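Local structure of cytochrome c, mono-and diheme variant (Methylophaga aminisulfidivorans MP, 7C90) at residues N71-D74 against E75-K78; M148-V151 against R152-Y155. The protein binds a covalently attached heme c and probably carries electrons in the methanol oxidation system of this marine methylotroph. All blocks are in the same frame, centred on the assembly; numbering follows the deposited sequence.

Interaction 1. Residues N71-D74 against E75-K78; sequences NTDD and EAIK
Asp73 reaches forward with its carboxylate to the first turn of the following helix and accepts a hydrogen bond from the main chain of Ala76. Followed outward, its CB lies beside the methyl of Ala76. With CG pointing opposite to the residue's own backbone N (chi1 170°), the carboxylate is swung to the carbonyl side, and CG comes 3.5 Å from Ala76 CB. At the tip the two oxygens part company. OD1 lies 3.0 Å from Ala76 N and takes that N-H from above the carboxylate plane, 68° out of it, although the N-H...OD1 angle is a fairly straight 158°. OD2 instead rests 3.6 Å from Ala76 CB, so the carboxylate lies against the Ala76 methyl through CG and OD2. Residue, bond and position together define an N-cap: Asp73 immediately precedes helix 74-87 and satisfies one of the amide groups that have no carbonyl a turn earlier. The negative charge at this end would also be expected to interact favourably with the helix dipole. The main chain of the same residue starts the regular pattern, since Asp73 O accepts from Ile77 N at 2.9 Å. One residue on, Lys78 N donates to Asp74 O at 3.1 Å. Ile77 lies alongside the entering loop: its CG1 is 3.3 Å from Asp73 O, and the extended chain carries CD1 on to Asn71 O at 3.7 Å. The aliphatic part of Lys78 runs past Asp74 O, yet its NZ remains out of contact with the Asp74 carboxylate. Asn71 faces elsewhere, its ND2 hydrogen-bonded to Asp117, while Ala76 packs against His146 of helix 141-153.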
ATOM      1  N   ASN A  71      14.535 -20.062  16.396  1.00 27.98           N
ATOM      2  CA  ASN A  71      14.756 -20.494  14.993  1.00 31.17           C
ATOM      3  C   ASN A  71      14.690 -22.027  14.847  1.00 34.96           C
ATOM      4  O   ASN A  71      14.383 -22.483  13.727  1.00 32.30           O
ATOM      5  CB  ASN A  71      16.059 -19.943  14.404  1.00 32.56           C
ATOM      6  CG  ASN A  71      15.959 -18.461  14.114  1.00 35.44           C
ATOM      7  OD1 ASN A  71      14.851 -17.923  14.054  1.00 30.32           O
ATOM      8  ND2 ASN A  71      17.095 -17.794  13.962  1.00 29.82           N
ATOM      9  N   THR A  72      15.009 -22.799  15.887  1.00 36.18           N
ATOM     10  CA  THR A  72      15.146 -24.285  15.812  1.00 42.80           C
ATOM     11  C   THR A  72      13.960 -24.964  16.512  1.00 45.35           C
ATOM     12  O   THR A  72      13.945 -26.198  16.572  1.00 52.15           O
ATOM     13  CB  THR A  72      16.498 -24.741  16.383  1.00 41.15           C
ATOM     14  OG1 THR A  72      16.713 -24.141  17.660  1.00 51.44           O
ATOM     15  CG2 THR A  72      17.668 -24.357  15.509  1.00 43.45           C
ATOM     16  N   ASP A  73      12.985 -24.197  17.001  1.00 46.51           N
ATOM     17  CA  ASP A  73      11.958 -24.700  17.952  1.00 44.29           C
ATOM     18  C   ASP A  73      10.634 -24.815  17.192  1.00 45.54           C
ATOM     19  O   ASP A  73      10.029 -23.776  16.891  1.00 44.85           O
ATOM     20  CB  ASP A  73      11.939 -23.834  19.219  1.00 44.50           C
ATOM     21  CG  ASP A  73      10.773 -24.109  20.162  1.00 49.39           C
ATOM     22  OD1 ASP A  73       9.847 -24.856  19.763  1.00 43.55           O
ATOM     23  OD2 ASP A  73      10.789 -23.556  21.291  1.00 54.10           O
ATOM     24  N   ASP A  74      10.204 -26.046  16.897  1.00 46.29           N
ATOM     25  CA  ASP A  74       9.039 -26.337  16.027  1.00 47.43           C
ATOM     26  C   ASP A  74       7.753 -25.796  16.652  1.00 45.11           C
ATOM     27  O   ASP A  74       6.916 -25.275  15.892  1.00 48.35           O
ATOM     28  CB  ASP A  74       8.958 -27.827  15.690  1.00 59.03           C
ATOM     29  CG  ASP A  74       9.693 -28.144  14.395  1.00 67.19           C
ATOM     30  OD1 ASP A  74      10.858 -27.693  14.245  1.00 75.46           O
ATOM     31  OD2 ASP A  74       9.081 -28.792  13.525  1.00 79.82           O
ATOM     32  N   GLU A  75       7.601 -25.917  17.967  1.00 45.71           N
ATOM     33  CA  GLU A  75       6.435 -25.396  18.722  1.00 50.07           C
ATOM     34  C   GLU A  75       6.394 -23.868  18.585  1.00 49.01           C
ATOM     35  O   GLU A  75       5.302 -23.321  18.378  1.00 46.03           O
ATOM     36  CB  GLU A  75       6.521 -25.801  20.193  1.00 57.00           C
ATOM     37  CG  GLU A  75       5.266 -25.453  20.986  1.00 72.84           C
ATOM     38  CD  GLU A  75       5.395 -25.532  22.501  1.00 79.82           C
ATOM     39  OE1 GLU A  75       6.544 -25.546  22.997  1.00 87.88           O
ATOM     40  OE2 GLU A  75       4.346 -25.570  23.185  1.00 82.38           O
ATOM     41  N   ALA A  76       7.548 -23.203  18.686  1.00 44.17           N
ATOM     42  CA  ALA A  76       7.643 -21.725  18.634  1.00 42.61           C
ATOM     43  C   ALA A  76       7.303 -21.270  17.207  1.00 35.95           C
ATOM     44  O   ALA A  76       6.518 -20.330  17.038  1.00 34.98           O
ATOM     45  CB  ALA A  76       9.012 -21.284  19.090  1.00 45.35           C
ATOM     46  N   ILE A  77       7.820 -21.978  16.215  1.00 32.36           N
ATOM     47  CA  ILE A  77       7.571 -21.686  14.783  1.00 36.49           C
ATOM     48  C   ILE A  77       6.059 -21.755  14.533  1.00 41.56           C
ATOM     49  O   ILE A  77       5.524 -20.817  13.900  1.00 36.21           O
ATOM     50  CB  ILE A  77       8.409 -22.632  13.910  1.00 34.56           C
ATOM     51  CG1 ILE A  77       9.885 -22.228  13.966  1.00 37.42           C
ATOM     52  CG2 ILE A  77       7.877 -22.686  12.488  1.00 34.96           C
ATOM     53  CD1 ILE A  77      10.807 -23.137  13.182  1.00 39.44           C
ATOM     54  N   LYS A  78       5.380 -22.758  15.099  1.00 45.25           N
ATOM     55  CA  LYS A  78       3.912 -22.946  14.932  1.00 49.54           C
ATOM     56  C   LYS A  78       3.172 -21.732  15.514  1.00 45.82           C
ATOM     57  O   LYS A  78       2.294 -21.189  14.819  1.00 45.68           O
ATOM     58  CB  LYS A  78       3.447 -24.278  15.531  1.00 55.14           C
ATOM     59  CG  LYS A  78       3.614 -25.473  14.597  1.00 67.28           C
ATOM     60  CD  LYS A  78       3.472 -26.835  15.277  1.00 75.54           C
ATOM     61  CE  LYS A  78       4.223 -27.959  14.582  1.00 76.63           C
ATOM     62  NZ  LYS A  78       3.799 -28.137  13.171  1.00 75.78           N
TER

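Interaction 2. Residues M148-V151 against R152-Y155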
ATOM      1  N   MET A 148       9.541 -13.967  14.012  1.00 25.62           N
ATOM      2  CA  MET A 148      10.846 -14.033  13.306  1.00 24.60           C
ATOM      3  C   MET A 148      11.229 -15.495  13.030  1.00 24.46           C
ATOM      4  O   MET A 148      11.606 -15.790  11.870  1.00 23.65           O
ATOM      5  CB  MET A 148      11.941 -13.341  14.094  1.00 22.96           C
ATOM      6  CG  MET A 148      11.822 -11.827  13.986  1.00 25.70           C
ATOM      7  SD  MET A 148      12.811 -11.001  15.257  1.00 25.48           S
ATOM      8  CE  MET A 148      14.453 -11.631  14.959  1.00 24.83           C
ATOM      9  N   ALA A 149      11.132 -16.387  14.010  1.00 23.04           N
ATOM     10  CA  ALA A 149      11.458 -17.822  13.764  1.00 24.71           C
ATOM     11  C   ALA A 149      10.602 -18.339  12.598  1.00 24.80           C
ATOM     12  O   ALA A 149      11.155 -18.988  11.693  1.00 28.71           O
ATOM     13  CB  ALA A 149      11.263 -18.664  14.998  1.00 25.11           C
ATOM     14  N   TRP A 150       9.308 -18.012  12.560  1.00 27.50           N
ATOM     15  CA  TRP A 150       8.403 -18.503  11.479  1.00 25.61           C
ATOM     16  C   TRP A 150       8.848 -17.925  10.137  1.00 26.76           C
ATOM     17  O   TRP A 150       8.870 -18.657   9.152  1.00 24.91           O
ATOM     18  CB  TRP A 150       6.917 -18.214  11.790  1.00 30.27           C
ATOM     19  CG  TRP A 150       6.062 -18.733  10.686  1.00 31.03           C
ATOM     20  CD1 TRP A 150       5.657 -20.021  10.487  1.00 32.52           C
ATOM     21  CD2 TRP A 150       5.653 -17.996   9.527  1.00 31.43           C
ATOM     22  NE1 TRP A 150       4.986 -20.119   9.306  1.00 30.53           N
ATOM     23  CE2 TRP A 150       4.983 -18.907   8.682  1.00 30.56           C
ATOM     24  CE3 TRP A 150       5.804 -16.665   9.119  1.00 31.00           C
ATOM     25  CZ2 TRP A 150       4.427 -18.519   7.465  1.00 34.32           C
ATOM     26  CZ3 TRP A 150       5.284 -16.293   7.900  1.00 30.59           C
ATOM     27  CH2 TRP A 150       4.595 -17.203   7.088  1.00 32.96           C
ATOM     28  N   VAL A 151       9.176 -16.633  10.073  1.00 25.23           N
ATOM     29  CA  VAL A 151       9.617 -15.977   8.815  1.00 25.86           C
ATOM     30  C   VAL A 151      10.874 -16.695   8.307  1.00 29.55           C
ATOM     31  O   VAL A 151      10.987 -16.896   7.049  1.00 30.02           O
ATOM     32  CB  VAL A 151       9.830 -14.456   9.005  1.00 27.23           C
ATOM     33  CG1 VAL A 151      10.520 -13.829   7.812  1.00 31.36           C
ATOM     34  CG2 VAL A 151       8.518 -13.709   9.275  1.00 29.53           C
ATOM     35  N   ARG A 152      11.806 -17.059   9.203  1.00 26.44           N
ATOM     36  CA  ARG A 152      13.042 -17.757   8.756  1.00 24.56           C
ATOM     37  C   ARG A 152      12.683 -19.172   8.265  1.00 23.18           C
ATOM     38  O   ARG A 152      13.263 -19.570   7.300  1.00 22.84           O
ATOM     39  CB  ARG A 152      14.094 -17.802   9.859  1.00 24.25           C
ATOM     40  CG  ARG A 152      14.568 -16.433  10.299  1.00 25.27           C
ATOM     41  CD  ARG A 152      15.041 -15.538   9.168  1.00 24.69           C
ATOM     42  NE  ARG A 152      15.829 -14.478   9.772  1.00 27.97           N
ATOM     43  CZ  ARG A 152      16.199 -13.348   9.187  1.00 25.30           C
ATOM     44  NH1 ARG A 152      15.851 -13.082   7.943  1.00 25.27           N
ATOM     45  NH2 ARG A 152      16.886 -12.464   9.884  1.00 24.70           N
ATOM     46  N   SER A 153      11.698 -19.836   8.863  1.00 27.17           N
ATOM     47  CA  SER A 153      11.345 -21.258   8.606  1.00 29.80           C
ATOM     48  C   SER A 153      10.775 -21.409   7.191  1.00 33.17           C
ATOM     49  O   SER A 153      10.905 -22.502   6.636  1.00 35.05           O
ATOM     50  CB  SER A 153      10.377 -21.771   9.646  1.00 29.71           C
ATOM     51  OG  SER A 153       9.053 -21.254   9.427  1.00 31.64           O
ATOM     52  N   VAL A 154      10.182 -20.353   6.613  1.00 33.16           N
ATOM     53  CA  VAL A 154       9.497 -20.438   5.284  1.00 31.31           C
ATOM     54  C   VAL A 154      10.425 -19.927   4.193  1.00 31.04           C
ATOM     55  O   VAL A 154      10.011 -19.948   3.057  1.00 31.41           O
ATOM     56  CB  VAL A 154       8.140 -19.725   5.273  1.00 33.06           C
ATOM     57  CG1 VAL A 154       7.162 -20.478   6.144  1.00 31.59           C
ATOM     58  CG2 VAL A 154       8.216 -18.253   5.689  1.00 35.17           C
ATOM     59  N   TYR A 155      11.664 -19.565   4.539  1.00 31.23           N
ATOM     60  CA  TYR A 155      12.687 -19.044   3.594  1.00 31.28           C
ATOM     61  C   TYR A 155      12.908 -20.019   2.442  1.00 37.67           C
ATOM     62  O   TYR A 155      13.115 -21.218   2.726  1.00 35.13           O
ATOM     63  CB  TYR A 155      14.027 -18.916   4.310  1.00 30.66           C
ATOM     64  CG  TYR A 155      15.154 -18.284   3.546  1.00 28.44           C
ATOM     65  CD1 TYR A 155      15.136 -16.942   3.186  1.00 28.59           C
ATOM     66  CD2 TYR A 155      16.307 -19.005   3.293  1.00 28.43           C
ATOM     67  CE1 TYR A 155      16.205 -16.363   2.522  1.00 27.26           C
ATOM     68  CE2 TYR A 155      17.393 -18.432   2.656  1.00 26.92           C
ATOM     69  CZ  TYR A 155      17.361 -17.101   2.303  1.00 27.53           C
ATOM     70  OH  TYR A 155      18.460 -16.549   1.711  1.00 26.95           O
TER
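Trp150, in the last turn of helix 141-153, and Val154, just past its end, meet through the indole face and the valine methyls. Among the apolar contacts, Val154 CG2 stands 4.1 Å from the centroid of the six-membered ring and only 13° off its normal, the geometry of a CH-pi interaction. The other methyl, CG1, touches the same ring nearer its rim, with CZ2 at 3.6 Å. Trp150 CG is trans to the residue's own N (chi1 -180°), which sends the indole along the helix toward its C-terminal end and under these methyls. With an alanine in place of Trp150, both methyls of Val154 would probably lose the flat surface they rest on. The hydrogen bonds show the helix coming to its close. Arg152 N to Met148 O is a regular i to i+4 bond, 3.0 Å long, and Ser153 N to Ala149 O repeats it. Trp150 O then collects several donors: Ser153 OG at 2.6 Å, plus weak bonds from Ser153 N and from Val154 N, the latter stretched to 3.3 Å. The hydroxyl is folded back onto its own helix by a chi1 of 75°. Charge enters through Arg152, whose CG packs on Met148 O at 3.4 Å while the guanidinium leads away to a salt bridge with Asp117, a hydrogen bond to Asn114 O and a cation-pi contact with Trp164. Around this turn, Met148 packs on Leu120, Phe121 and Ile124 of helix 117-126, whereas Trp150 and Val151 meet Phe84 of helix 74-87, which leads into the heme-binding Cys88, Cys91 and His92; this is consistent with the packing of the N- and C-terminal helices of the cytochrome c fold.

Overall arrangement
The two contacts, with centres about 9 Å apart, lie at the start of helix 74-87 and the end of helix 141-153, and they touch directly. Asn71 OD1 meets Ala149 CA at 3.4 Å, and Ile77 CG2 sits 3.6 Å from Ser153 OG. Their bonds to Asp117 use different oxygens, OD2 for Asn71 and OD1 for Arg152. Their relation to the cofactor differs: the side chain of Val151 in interaction 2 comes within about 5 Å of a heme c, whereas that of Asn71 in interaction 1 is about 12 Å away. Interaction 1 is a surface contact, centred about 13 Å from the chain's centre; interaction 2, at about 7 Å, is buried.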